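Local coordinates for putative methyltransferase protein (Bacteroides fragilis, PDB 5BP9), which binds S-adenosyl-L-homocysteine and is probably an S-adenosylmethionine-dependent methyltransferase, its methyl acceptor not being established, at residues Gln61-Leu66 and Met231-Ile236; Thr104-Gly109 and Asp162-Leu167; Gly195-Asp200 and Ala275-Ala280. One frame throughout, in Å; residues are numbered along the deposited sequence. Where two conformers were deposited one is given.

Interaction 1 (Gln61-Leu66 and Met231-Ile236)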
loop_
_atom_site.group_PDB
_atom_site.type_symbol
_atom_site.label_atom_id
_atom_site.label_comp_id
_atom_site.label_asym_id
_atom_site.label_seq_id
_atom_site.Cartn_x
_atom_site.Cartn_y
_atom_site.Cartn_z
ATOM N N GLN A 61 -13.334 19.117 -6.741
ATOM C CA GLN A 61 -12.145 19.388 -7.570
ATOM C C GLN A 61 -11.177 20.405 -6.939
ATOM O O GLN A 61 -10.339 20.986 -7.630
ATOM C CB GLN A 61 -12.582 19.802 -8.986
ATOM C CG GLN A 61 -13.471 18.766 -9.660
ATOM C CD GLN A 61 -14.923 18.786 -9.169
ATOM O OE1 GLN A 61 -15.576 19.829 -9.186
ATOM N NE2 GLN A 61 -15.429 17.640 -8.722
ATOM N N LYS A 62 -11.291 20.565 -5.620
ATOM C CA LYS A 62 -10.479 21.475 -4.808
ATOM C C LYS A 62 -10.288 20.815 -3.443
ATOM O O LYS A 62 -11.140 20.049 -2.995
ATOM C CB LYS A 62 -11.182 22.825 -4.610
ATOM C CG LYS A 62 -11.406 23.619 -5.895
ATOM N N ALA A 63 -9.181 21.126 -2.779
ATOM C CA ALA A 63 -8.902 20.550 -1.465
ATOM C C ALA A 63 -7.857 21.378 -0.732
ATOM O O ALA A 63 -7.041 22.056 -1.356
ATOM C CB ALA A 63 -8.437 19.090 -1.610
ATOM N N ASP A 64 -7.912 21.329 0.600
ATOM C CA ASP A 64 -6.858 21.837 1.458
ATOM C C ASP A 64 -5.710 20.783 1.384
ATOM O O ASP A 64 -5.757 19.798 0.613
ATOM C CB ASP A 64 -7.413 22.056 2.890
ATOM C CG ASP A 64 -6.467 22.826 3.835
ATOM O OD1 ASP A 64 -5.388 23.329 3.396
ATOM O OD2 ASP A 64 -6.776 22.911 5.054
ATOM N N ARG A 65 -4.660 21.006 2.151
ATOM C CA ARG A 65 -3.512 20.134 2.128
ATOM C C ARG A 65 -3.680 18.971 3.102
ATOM O O ARG A 65 -4.188 19.123 4.212
ATOM C CB ARG A 65 -2.257 20.914 2.469
ATOM C CG ARG A 65 -1.992 22.117 1.586
ATOM C CD ARG A 65 -2.002 21.826 0.103
ATOM N NE ARG A 65 -1.800 23.040 -0.695
ATOM C CZ ARG A 65 -0.632 23.613 -0.976
ATOM N NH1 ARG A 65 0.532 23.126 -0.533
ATOM N NH2 ARG A 65 -0.628 24.708 -1.732
ATOM N N LEU A 66 -3.249 17.805 2.650
ATOM C CA LEU A 66 -3.179 16.616 3.492
ATOM C C LEU A 66 -1.822 16.630 4.184
ATOM O O LEU A 66 -0.801 16.426 3.556
ATOM C CB LEU A 66 -3.391 15.347 2.653
ATOM C CG LEU A 66 -3.307 14.012 3.394
ATOM C CD1 LEU A 66 -4.336 13.924 4.535
ATOM C CD2 LEU A 66 -3.464 12.885 2.375
HETATM N N MSE A 231 -1.811 11.586 10.083
HETATM C CA MSE A 231 -2.261 12.558 9.074
HETATM C C MSE A 231 -3.354 13.426 9.608
HETATM O O MSE A 231 -4.105 13.053 10.543
HETATM C CB MSE A 231 -2.716 11.822 7.815
HETATM C CG MSE A 231 -1.521 11.156 7.130
HETATM SE SE MSE A 231 -2.102 10.234 5.483
HETATM C CE MSE A 231 -3.228 8.830 6.270
ATOM N N GLN A 232 -3.403 14.638 9.057
ATOM C CA GLN A 232 -4.438 15.616 9.390
ATOM C C GLN A 232 -4.946 16.259 8.099
ATOM O O GLN A 232 -4.152 16.588 7.243
ATOM C CB GLN A 232 -3.899 16.688 10.342
ATOM C CG GLN A 232 -4.907 17.801 10.627
ATOM C CD GLN A 232 -4.336 18.943 11.407
ATOM O OE1 GLN A 232 -3.185 18.929 11.813
ATOM N NE2 GLN A 232 -5.148 19.968 11.599
ATOM N N TYR A 233 -6.262 16.431 7.991
ATOM C CA TYR A 233 -6.877 17.133 6.858
ATOM C C TYR A 233 -7.940 18.042 7.422
ATOM O O TYR A 233 -8.885 17.559 8.038
ATOM C CB TYR A 233 -7.503 16.156 5.852
ATOM C CG TYR A 233 -8.108 16.882 4.669
ATOM C CD1 TYR A 233 -7.294 17.511 3.739
ATOM C CD2 TYR A 233 -9.490 17.010 4.531
ATOM C CE1 TYR A 233 -7.847 18.232 2.668
ATOM C CE2 TYR A 233 -10.048 17.740 3.477
ATOM C CZ TYR A 233 -9.215 18.331 2.536
ATOM O OH TYR A 233 -9.692 19.081 1.481
ATOM N N LYS A 234 -7.770 19.367 7.245
ATOM C CA LYS A 234 -8.668 20.347 7.869
ATOM C C LYS A 234 -8.665 20.047 9.379
ATOM O O LYS A 234 -7.584 20.038 9.960
ATOM C CB LYS A 234 -10.046 20.339 7.184
ATOM C CG LYS A 234 -9.956 20.726 5.714
ATOM C CD LYS A 234 -11.326 20.854 5.101
ATOM C CE LYS A 234 -11.283 21.366 3.676
ATOM N NZ LYS A 234 -12.639 21.404 3.061
ATOM N N ASP A 235 -9.821 19.751 9.982
ATOM C CA ASP A 235 -9.934 19.415 11.399
ATOM C C ASP A 235 -10.184 17.918 11.624
ATOM O O ASP A 235 -10.705 17.505 12.672
ATOM C CB ASP A 235 -11.018 20.266 12.072
ATOM C CG ASP A 235 -12.416 20.028 11.511
ATOM O OD1 ASP A 235 -12.555 19.403 10.443
ATOM O OD2 ASP A 235 -13.383 20.504 12.146
ATOM N N ILE A 236 -9.827 17.117 10.625
ATOM C CA ILE A 236 -9.902 15.662 10.755
ATOM C C ILE A 236 -8.519 15.115 11.099
ATOM O O ILE A 236 -7.570 15.241 10.330
ATOM C CB ILE A 236 -10.419 15.005 9.466
ATOM C CG1 ILE A 236 -11.810 15.564 9.144
ATOM C CG2 ILE A 236 -10.483 13.490 9.605
ATOM C CD1 ILE A 236 -12.259 15.250 7.762
HETATM O O HOH W 1 -5.443 20.636 6.083
#

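Interaction 2 (Thr104-Gly109 and Asp162-Leu167). With SAH (S-adenosyl-L-homocysteine), chain D.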
loop_
_atom_site.group_PDB
_atom_site.type_symbol
_atom_site.label_atom_id
_atom_site.label_comp_id
_atom_site.label_asym_id
_atom_site.label_seq_id
_atom_site.Cartn_x
_atom_site.Cartn_y
_atom_site.Cartn_z
ATOM N N THR A 104 -7.134 -12.702 -11.790
ATOM C CA THR A 104 -7.946 -12.010 -10.814
ATOM C C THR A 104 -7.002 -11.276 -9.870
ATOM O O THR A 104 -6.131 -11.882 -9.252
ATOM C CB THR A 104 -8.841 -12.976 -10.053
ATOM O OG1 THR A 104 -9.672 -13.693 -10.994
ATOM C CG2 THR A 104 -9.741 -12.216 -9.084
ATOM N N ILE A 105 -7.191 -9.965 -9.802
ATOM C CA ILE A 105 -6.230 -9.072 -9.130
ATOM C C ILE A 105 -6.847 -8.446 -7.876
ATOM O O ILE A 105 -7.994 -7.985 -7.916
ATOM C CB ILE A 105 -5.764 -7.954 -10.078
ATOM C CG1 ILE A 105 -5.121 -8.574 -11.330
ATOM C CG2 ILE A 105 -4.782 -7.001 -9.402
ATOM C CD1 ILE A 105 -5.236 -7.677 -12.540
ATOM N N LEU A 106 -6.063 -8.431 -6.789
ATOM C CA LEU A 106 -6.410 -7.679 -5.579
ATOM C C LEU A 106 -5.555 -6.416 -5.492
ATOM O O LEU A 106 -4.311 -6.505 -5.438
ATOM C CB LEU A 106 -6.176 -8.530 -4.312
ATOM C CG LEU A 106 -6.501 -7.830 -2.986
ATOM C CD1 LEU A 106 -7.975 -7.442 -2.919
ATOM C CD2 LEU A 106 -6.107 -8.722 -1.819
ATOM N N ASP A 107 -6.218 -5.270 -5.473
ATOM C CA ASP A 107 -5.571 -3.968 -5.256
ATOM C C ASP A 107 -5.694 -3.605 -3.765
ATOM O O ASP A 107 -6.757 -3.164 -3.305
ATOM C CB ASP A 107 -6.238 -2.929 -6.180
ATOM C CG ASP A 107 -5.613 -1.578 -6.120
ATOM O OD1 ASP A 107 -4.609 -1.380 -5.417
ATOM O OD2 ASP A 107 -6.172 -0.684 -6.804
ATOM N N VAL A 108 -4.599 -3.829 -3.027
ATOM C CA VAL A 108 -4.587 -3.653 -1.559
ATOM C C VAL A 108 -4.312 -2.189 -1.219
ATOM O O VAL A 108 -3.310 -1.602 -1.675
ATOM C CB VAL A 108 -3.499 -4.518 -0.899
ATOM C CG1 VAL A 108 -3.511 -4.333 0.605
ATOM C CG2 VAL A 108 -3.640 -5.984 -1.270
ATOM N N GLY A 109 -5.182 -1.606 -0.392
ATOM C CA GLY A 109 -5.036 -0.214 0.047
ATOM C C GLY A 109 -5.203 0.700 -1.146
ATOM O O GLY A 109 -4.351 1.530 -1.456
ATOM N N ASP A 162 -4.888 -14.301 -8.468
ATOM C CA ASP A 162 -3.683 -14.579 -9.247
ATOM C C ASP A 162 -2.582 -13.548 -9.035
ATOM O O ASP A 162 -1.402 -13.894 -9.089
ATOM C CB ASP A 162 -4.020 -14.670 -10.722
ATOM C CG ASP A 162 -5.046 -15.767 -11.004
ATOM O OD1 ASP A 162 -4.681 -16.965 -10.830
ATOM O OD2 ASP A 162 -6.200 -15.422 -11.365
ATOM N N THR A 163 -2.972 -12.297 -8.808
ATOM C CA THR A 163 -2.003 -11.210 -8.551
ATOM C C THR A 163 -2.520 -10.370 -7.388
ATOM O O THR A 163 -3.693 -9.981 -7.372
ATOM C CB THR A 163 -1.798 -10.291 -9.769
ATOM O OG1 THR A 163 -1.548 -11.070 -10.940
ATOM C CG2 THR A 163 -0.597 -9.381 -9.570
ATOM N N ILE A 164 -1.644 -10.131 -6.422
ATOM C CA ILE A 164 -1.921 -9.225 -5.303
ATOM C C ILE A 164 -0.984 -8.022 -5.434
ATOM O O ILE A 164 0.236 -8.186 -5.449
ATOM C CB ILE A 164 -1.759 -9.927 -3.954
ATOM C CG1 ILE A 164 -2.765 -11.117 -3.873
ATOM C CG2 ILE A 164 -1.973 -8.919 -2.817
ATOM C CD1 ILE A 164 -2.697 -11.924 -2.590
ATOM N N LEU A 165 -1.572 -6.829 -5.567
ATOM C CA LEU A 165 -0.810 -5.589 -5.770
ATOM C C LEU A 165 -0.723 -4.803 -4.479
ATOM O O LEU A 165 -1.739 -4.460 -3.895
ATOM C CB LEU A 165 -1.468 -4.697 -6.827
ATOM C CG LEU A 165 -1.557 -5.223 -8.244
ATOM C CD1 LEU A 165 -2.299 -4.222 -9.112
ATOM C CD2 LEU A 165 -0.162 -5.475 -8.790
HETATM N N MSE A 166 0.517 -4.537 -4.049
HETATM C CA MSE A 166 0.773 -3.682 -2.891
HETATM C C MSE A 166 1.722 -2.615 -3.333
HETATM O O MSE A 166 2.956 -2.790 -3.332
HETATM C CB MSE A 166 1.306 -4.564 -1.811
HETATM C CG MSE A 166 0.196 -5.516 -1.396
HETATM SE SE MSE A 166 0.808 -6.746 -0.012
HETATM C CE MSE A 166 0.525 -5.492 1.496
ATOM N N LEU A 167 1.135 -1.495 -3.757
ATOM C CA LEU A 167 1.876 -0.411 -4.419
ATOM C C LEU A 167 1.827 0.904 -3.639
ATOM O O LEU A 167 0.935 1.109 -2.838
ATOM C CB LEU A 167 1.335 -0.219 -5.824
ATOM C CG LEU A 167 1.427 -1.445 -6.739
ATOM C CD1 LEU A 167 0.779 -1.115 -8.085
ATOM C CD2 LEU A 167 2.847 -1.936 -6.928
HETATM N N SAH D . -2.519 2.498 -3.225
HETATM C CA SAH D . -2.978 3.937 -3.117
HETATM C CB SAH D . -2.971 4.497 -1.687
HETATM C CG SAH D . -1.662 4.343 -0.910
HETATM S SD SAH D . -1.840 4.964 0.738
HETATM C C SAH D . -2.131 4.827 -3.984
HETATM O O SAH D . -1.157 4.384 -4.584
HETATM O OXT SAH D . -2.369 6.024 -4.134
HETATM C "C5'" SAH D . -2.137 3.478 1.661
HETATM C "C4'" SAH D . -3.605 3.069 1.664
HETATM O "O4'" SAH D . -3.717 1.810 2.361
HETATM C "C3'" SAH D . -4.573 4.020 2.364
HETATM O "O3'" SAH D . -5.682 4.326 1.488
HETATM C "C2'" SAH D . -4.996 3.264 3.620
HETATM O "O2'" SAH D . -6.270 3.598 4.136
HETATM C "C1'" SAH D . -4.896 1.822 3.179
HETATM N N9 SAH D . -4.722 0.803 4.225
HETATM C C8 SAH D . -3.936 0.893 5.311
HETATM N N7 SAH D . -3.914 -0.178 6.046
HETATM C C5 SAH D . -4.739 -1.059 5.375
HETATM C C6 SAH D . -5.149 -2.376 5.628
HETATM N N6 SAH D . -4.732 -3.082 6.694
HETATM N N1 SAH D . -6.000 -2.970 4.746
HETATM C C2 SAH D . -6.424 -2.259 3.680
HETATM N N3 SAH D . -6.091 -1.000 3.344
HETATM C C4 SAH D . -5.251 -0.440 4.238
HETATM O O HOH W 2 -1.693 -1.319 -3.978
HETATM O O HOH W 3 -1.354 0.467 -1.192
#

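Interaction 3 (Gly195-Asp200 and Ala275-Ala280)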
loop_
_atom_site.group_PDB
_atom_site.type_symbol
_atom_site.label_atom_id
_atom_site.label_comp_id
_atom_site.label_asym_id
_atom_site.label_seq_id
_atom_site.Cartn_x
_atom_site.Cartn_y
_atom_site.Cartn_z
ATOM N N GLY A 195 0.178 -17.948 -8.239
ATOM C CA GLY A 195 -0.085 -16.531 -8.032
ATOM C C GLY A 195 1.148 -15.787 -7.575
ATOM O O GLY A 195 2.142 -16.398 -7.183
ATOM N N CYS A 196 1.084 -14.462 -7.609
ATOM C CA CYS A 196 2.197 -13.664 -7.105
ATOM C C CYS A 196 1.727 -12.380 -6.452
ATOM O O CYS A 196 0.595 -11.927 -6.667
ATOM C CB CYS A 196 3.221 -13.389 -8.203
ATOM S SG CYS A 196 2.783 -12.082 -9.344
ATOM N N ILE A 197 2.616 -11.832 -5.635
ATOM C CA ILE A 197 2.441 -10.517 -5.026
ATOM C C ILE A 197 3.467 -9.613 -5.701
ATOM O O ILE A 197 4.648 -9.983 -5.794
ATOM C CB ILE A 197 2.767 -10.555 -3.534
ATOM C CG1 ILE A 197 1.913 -11.595 -2.808
ATOM C CG2 ILE A 197 2.578 -9.187 -2.901
ATOM C CD1 ILE A 197 2.622 -12.217 -1.629
ATOM N N LEU A 198 3.019 -8.439 -6.128
ATOM C CA LEU A 198 3.902 -7.393 -6.658
ATOM C C LEU A 198 3.889 -6.251 -5.650
ATOM O O LEU A 198 2.836 -5.668 -5.366
ATOM C CB LEU A 198 3.424 -6.941 -8.039
ATOM C CG LEU A 198 3.406 -8.048 -9.090
ATOM C CD1 LEU A 198 2.756 -7.528 -10.375
ATOM C CD2 LEU A 198 4.795 -8.588 -9.370
HETATM N N MSE A 199 5.057 -5.955 -5.099
HETATM C CA MSE A 199 5.198 -4.992 -3.986
HETATM C C MSE A 199 6.361 -4.088 -4.235
HETATM O O MSE A 199 7.446 -4.561 -4.541
HETATM C CB MSE A 199 5.457 -5.772 -2.679
HETATM C CG MSE A 199 5.682 -4.870 -1.441
HETATM SE SE MSE A 199 6.300 -5.921 0.113
HETATM C CE MSE A 199 4.445 -6.325 0.449
ATOM N N ASP A 200 6.158 -2.789 -4.058
ATOM C CA ASP A 200 7.260 -1.844 -4.100
ATOM C C ASP A 200 7.595 -1.364 -2.686
ATOM O O ASP A 200 6.747 -1.321 -1.801
ATOM C CB ASP A 200 6.950 -0.668 -5.011
ATOM C CG ASP A 200 5.979 0.298 -4.382
ATOM O OD1 ASP A 200 4.904 -0.126 -3.943
ATOM O OD2 ASP A 200 6.293 1.470 -4.231
ATOM N N ALA A 275 9.410 -5.682 -6.220
ATOM C CA ALA A 275 9.691 -7.089 -6.012
ATOM C C ALA A 275 8.470 -7.947 -6.308
ATOM O O ALA A 275 7.325 -7.485 -6.232
ATOM C CB ALA A 275 10.139 -7.344 -4.580
ATOM N N ARG A 276 8.744 -9.203 -6.641
ATOM C CA ARG A 276 7.714 -10.238 -6.830
ATOM C C ARG A 276 7.921 -11.308 -5.783
ATOM O O ARG A 276 9.030 -11.837 -5.644
ATOM C CB ARG A 276 7.815 -10.865 -8.236
ATOM C CG ARG A 276 6.761 -11.934 -8.493
ATOM C CD ARG A 276 6.600 -12.237 -9.979
ATOM N NE ARG A 276 7.850 -12.698 -10.572
ATOM C CZ ARG A 276 8.133 -12.676 -11.874
ATOM N NH1 ARG A 276 9.320 -13.130 -12.305
ATOM N NH2 ARG A 276 7.249 -12.202 -12.745
ATOM N N LEU A 277 6.861 -11.608 -5.040
ATOM C CA LEU A 277 6.873 -12.630 -4.003
ATOM C C LEU A 277 5.951 -13.782 -4.450
ATOM O O LEU A 277 4.833 -13.564 -4.903
ATOM C CB LEU A 277 6.399 -12.061 -2.654
ATOM C CG LEU A 277 7.103 -10.775 -2.176
ATOM C CD1 LEU A 277 6.356 -10.097 -1.020
ATOM C CD2 LEU A 277 8.529 -11.044 -1.761
ATOM N N THR A 278 6.435 -14.993 -4.280
ATOM C CA THR A 278 5.691 -16.207 -4.630
ATOM C C THR A 278 5.889 -17.248 -3.549
ATOM O O THR A 278 6.909 -17.222 -2.830
ATOM C CB THR A 278 6.208 -16.798 -5.969
ATOM O OG1 THR A 278 7.630 -16.962 -5.891
ATOM C CG2 THR A 278 5.873 -15.928 -7.135
ATOM N N VAL A 279 4.941 -18.185 -3.457
ATOM C CA VAL A 279 5.056 -19.297 -2.517
ATOM C C VAL A 279 6.216 -20.164 -2.992
ATOM O O VAL A 279 6.311 -20.455 -4.173
ATOM C CB VAL A 279 3.744 -20.105 -2.441
ATOM C CG1 VAL A 279 3.920 -21.380 -1.629
ATOM C CG2 VAL A 279 2.639 -19.241 -1.816
ATOM N N ALA A 280 7.110 -20.535 -2.089
ATOM C CA ALA A 280 8.308 -21.267 -2.484
ATOM C C ALA A 280 7.902 -22.667 -2.888
ATOM O O ALA A 280 7.015 -23.281 -2.271
ATOM C CB ALA A 280 9.329 -21.303 -1.361
HETATM O O HOH W 4 2.760 -18.300 -5.318
#

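Interaction 1 (Gln61-Leu66 and Met231-Ile236)
Tyr233 extends its ring along the backbone of Ala63-Arg65, and its phenol oxygen makes the direct polar link. Here the loop after helix 49-60 meets the end of strand 226-233 in the four-stranded antiparallel sheet. With CG anti to the backbone N (chi1 -179°), the ring reaches past Leu66, and Asp64 N donates to Tyr233 OH over 3.0 Å with a bent N-H...O angle of 144°. The carbonyl of Asp64 is at the ring edge, in its plane, with Asp64 O 3.3 Å from Tyr233 CE1. On one face of the ring sits Lys234 CG, offset toward the rim, and the extended lysine chain runs on past Asp64 CB. Leu66 is turned at about a right angle to Tyr233; its CD1 branch packs 4.1 Å from Tyr233 CB and also on CB of Met231, a residue of the polyether pocket.

A water ties the backbones together: it donates to Arg65 O at 2.7 Å, accepts from Lys234 N at 2.9 Å, and adds a weak bond to Asp64 OD2.

Asp56 of helix 49-60 accepts the Tyr233 hydroxyl bond and forms a salt bridge with Lys234 NZ. The phenol oxygen therefore joins the loop backbone to that helix, while Asp64 OD2 and Lys234 NZ stay 6.4 Å apart; any attraction between these two charges is probably secondary to the Asp56 bridge.

Interaction 2 (Thr104-Gly109 and Asp162-Leu167)
Leu106 grips the neighbouring strand through both backbone polar atoms: its N donates to Thr163 O at 2.9 Å, and its O receives Leu165 N at 2.8 Å. Val108 N continues this parallel ladder to Leu165 O. The strand axes 104-108 and 163-166 run 19° from parallel, 4.7 Å apart at closest approach. At the opposite end Thr104 O accepts from both Asp162 N and Thr163 N, the first in the carbonyl plane and the second tilted from it. Asp162 returns a side-chain bond, its OD2 using the anti lone pair to take Thr104 N at 2.9 Å, nearly straight at 172°.

Ile105 CG2 meets Leu165 CD1 at 3.7 Å on one face of the sheet, beside Asp107. With CG1 anti to the backbone N (chi1 -179°), Val108 packs CG2 3.7 Å from Ile164 CG2 on the other.

Farther out, Arg192 forms a salt bridge with Asp162 OD2, and helix 114-121 covers Asp107 and Leu165. These adjacent strands of the Rossmann-like sheet bind the cofactor product at their C-terminal ends, where the amino N of S-adenosyl-L-homocysteine donates to Gly109 O at 2.7 Å. A water that accepts from the amino group lies 2.9 Å from both Val108 O and Leu167 O. If the amino group is protonated, its charge would probably be favoured by the carbonyl of Gly109, with Leu167 O linked through the water.

Interaction 3 (Gly195-Asp200 and Ala275-Ala280)
The antiparallel end of the mixed seven-stranded sheet of a Rossmann-like methyltransferase fold begins here, where strand 195-202 pairs with strand 272-279. The axes of the short segments pass 4.7 Å apart, with 151° between their N-to-C directions. Two hydrogen-bonded pairs fix the register. Ile197 and Leu277 exchange bonds, Ile197 N to Leu277 O at 2.9 Å and Leu277 N to Ile197 O at 2.8 Å, both donors lying in the carbonyl planes. Met199 and Ala275 do likewise, with Ala275 N to Met199 O at 2.8 Å. Between them, Leu198 and Arg276 form a non-hydrogen-bonded pair.

On one face the side chains of Ile197 and Leu277 cross obliquely, with Ile197 CD1 3.9 Å from Leu277 CB. On the other, Leu198 and Arg276 lie side by side, Leu198 CD2 being 3.9 Å from Arg276 CB. The arginine methylenes then run on to Cys196: CG is anti to the backbone N (chi1 -179°), which brings Arg276 CG within 3.8 Å of Cys196 CB. A water past the last direct bond accepts from Val279 N and donates to Gly195 O.

Strand 161-166 bonds to the other side of strand 195-202, and strand 260-267 flanks 272-279, contributing Glu263 as the salt-bridge partner of Arg276 NH1. Helix 248-257 covers the Met199, Ala275 and Leu277 face through Leu251, and Phe248 of this helix also touches Ala275.

Overall arrangement
Interactions 2 and 3 are consecutive parts of one sheet: strands 161-166 and 195-202 are neighbours, probably joined by hydrogen bonds from Ile164 N to Cys196 O and from Leu198 N to Ile164 O, both 2.9 Å. Their centres lie 10 Å apart. Interaction 1 belongs to the separate antiparallel sheet, its centre 27 Å from that of interaction 2 and 34 Å from that of interaction 3. The bound S-adenosyl-L-homocysteine lies between the sheets: it touches interaction 2 directly, whereas the side chain of Met231 in interaction 1 is about 6 Å from it and contacts the polyether ligand. The side chain of Met199 in interaction 3 stays about 11 Å from the S-adenosyl-L-homocysteine.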